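Side-chain contact in putative lipase/esterase (Lactobacillus plantarum WCFS1, PDB 3BXP), which is a putative carboxylesterase of the alpha/beta-hydrolase clan and probably hydrolyses carboxylic ester bonds: residues Q88-T93 and A124-V129. Sequence-based numbering, arbitrary orientation.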
loop_
_atom_site.group_PDB
_atom_site.type_symbol
_atom_site.label_atom_id
_atom_site.label_comp_id
_atom_site.label_asym_id
_atom_site.label_seq_id
_atom_site.Cartn_x
_atom_site.Cartn_y
_atom_site.Cartn_z
ATOM N N GLN B 88 4.255 -5.673 -28.394
ATOM C CA GLN B 88 4.283 -6.790 -29.370
ATOM C C GLN B 88 5.290 -7.853 -28.927
ATOM O O GLN B 88 5.000 -9.049 -28.940
ATOM C CB GLN B 88 4.539 -6.247 -30.788
ATOM C CG GLN B 88 3.389 -5.353 -31.250
ATOM C CD GLN B 88 3.647 -4.412 -32.431
ATOM O OE1 GLN B 88 4.765 -4.101 -32.808
ATOM N NE2 GLN B 88 2.559 -3.891 -32.970
ATOM N N GLN B 89 6.451 -7.403 -28.441
ATOM C CA GLN B 89 7.497 -8.323 -27.946
ATOM C C GLN B 89 7.070 -9.083 -26.696
ATOM O O GLN B 89 7.369 -10.251 -26.544
ATOM C CB GLN B 89 8.770 -7.545 -27.650
ATOM C CG GLN B 89 9.422 -6.907 -28.857
ATOM C CD GLN B 89 10.535 -5.908 -28.516
ATOM O OE1 GLN B 89 10.581 -5.288 -27.427
ATOM N NE2 GLN B 89 11.450 -5.731 -29.481
ATOM N N LEU B 90 6.361 -8.405 -25.815
ATOM C CA LEU B 90 5.865 -9.044 -24.605
ATOM C C LEU B 90 4.787 -10.072 -25.045
ATOM O O LEU B 90 4.773 -11.195 -24.582
ATOM C CB LEU B 90 5.315 -8.015 -23.648
ATOM C CG LEU B 90 4.697 -8.477 -22.327
ATOM C CD1 LEU B 90 5.501 -9.615 -21.635
ATOM C CD2 LEU B 90 4.508 -7.274 -21.387
ATOM N N GLY B 91 3.915 -9.675 -25.963
ATOM C CA GLY B 91 2.980 -10.630 -26.544
ATOM C C GLY B 91 3.641 -11.833 -27.225
ATOM O O GLY B 91 3.161 -12.984 -27.101
ATOM N N ALA B 92 4.685 -11.556 -28.013
ATOM C CA ALA B 92 5.453 -12.593 -28.690
ATOM C C ALA B 92 6.149 -13.532 -27.679
ATOM O O ALA B 92 6.320 -14.715 -27.944
ATOM C CB ALA B 92 6.461 -11.982 -29.665
ATOM N N THR B 93 6.530 -12.993 -26.523
ATOM C CA THR B 93 7.244 -13.773 -25.488
ATOM C C THR B 93 6.255 -14.715 -24.784
ATOM O O THR B 93 6.570 -15.897 -24.454
ATOM C CB THR B 93 7.965 -12.832 -24.474
ATOM O OG1 THR B 93 8.859 -11.953 -25.164
ATOM C CG2 THR B 93 8.738 -13.629 -23.427
ATOM N N ALA B 124 2.375 -2.633 -17.101
ATOM C CA ALA B 124 1.135 -1.953 -16.729
ATOM C C ALA B 124 0.371 -1.592 -17.983
ATOM O O ALA B 124 -0.853 -1.770 -18.101
ATOM C CB ALA B 124 1.449 -0.712 -15.844
ATOM N N THR B 125 1.098 -1.150 -18.990
ATOM C CA THR B 125 0.443 -0.800 -20.259
ATOM C C THR B 125 -0.132 -2.080 -20.915
ATOM O O THR B 125 -1.256 -2.072 -21.449
ATOM C CB THR B 125 1.438 -0.108 -21.186
ATOM O OG1 THR B 125 1.894 1.111 -20.551
ATOM C CG2 THR B 125 0.807 0.244 -22.574
ATOM N N TYR B 126 0.653 -3.158 -20.898
ATOM C CA TYR B 126 0.223 -4.457 -21.422
ATOM C C TYR B 126 -1.059 -4.920 -20.743
ATOM O O TYR B 126 -2.026 -5.450 -21.383
ATOM C CB TYR B 126 1.332 -5.515 -21.299
ATOM C CG TYR B 126 1.028 -6.728 -22.180
ATOM C CD1 TYR B 126 1.342 -6.706 -23.534
ATOM C CD2 TYR B 126 0.449 -7.864 -21.656
ATOM C CE1 TYR B 126 1.073 -7.791 -24.339
ATOM C CE2 TYR B 126 0.145 -8.939 -22.467
ATOM C CZ TYR B 126 0.477 -8.907 -23.793
ATOM O OH TYR B 126 0.154 -10.030 -24.579
ATOM N N ASN B 127 -1.085 -4.720 -19.438
ATOM C CA ASN B 127 -2.201 -5.198 -18.636
ATOM C C ASN B 127 -3.505 -4.541 -19.112
ATOM O O ASN B 127 -4.599 -5.148 -19.090
ATOM C CB ASN B 127 -1.965 -4.973 -17.136
ATOM C CG ASN B 127 -2.869 -5.828 -16.289
ATOM O OD1 ASN B 127 -3.336 -6.888 -16.735
ATOM N ND2 ASN B 127 -3.168 -5.374 -15.073
ATOM N N GLY B 128 -3.382 -3.309 -19.572
ATOM C CA GLY B 128 -4.516 -2.548 -20.111
ATOM C C GLY B 128 -4.904 -2.869 -21.536
ATOM O O GLY B 128 -6.028 -3.196 -21.842
ATOM N N VAL B 129 -3.936 -2.760 -22.414
ATOM C CA VAL B 129 -4.086 -3.071 -23.831
ATOM C C VAL B 129 -4.470 -4.523 -24.160
ATOM O O VAL B 129 -5.349 -4.758 -24.987
ATOM C CB VAL B 129 -2.766 -2.737 -24.573
ATOM C CG1 VAL B 129 -2.796 -3.210 -26.028
ATOM C CG2 VAL B 129 -2.519 -1.253 -24.505
#
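Leu90 and Tyr126 carry this helix-to-helix contact, with Leu90 CG over one face of the phenol ring, toward its rim, and CD2 against the root of the side chain. Leu90 CG stands 4.0 Å from the centroid of the Tyr126 ring and 14° off its normal, a CH-pi contact that suits a branched apolar group. Packing is densest at the root, where Leu90 CD2 comes within 3.6 Å of both CB and CG of Tyr126. With its CG anti to the backbone N (chi1 -164°), Tyr126, long and flat, spans the gap between segments whose nearest CA atoms, of Leu90 and Tyr126, are 7.9 Å apart. Its far end makes a thinner contact: with no side chain at Gly91, the phenol meets bare backbone, Tyr126 OH lying 3.5 Å from Gly91 CA, and no hydrogen bond links the two segments. Neither side opens to solvent, since all three touching residues are buried; Leu90 also packs on Leu71 of strand 67-72, and the Tyr126 ring meets that of His148. Helix 85-99, after strand 67-72, thus packs against helix 118-129, which begins within a GxSxG sequence (Gly115, Ser117, Gly119) consistent with the nucleophile elbow of the alpha/beta-hydrolase fold.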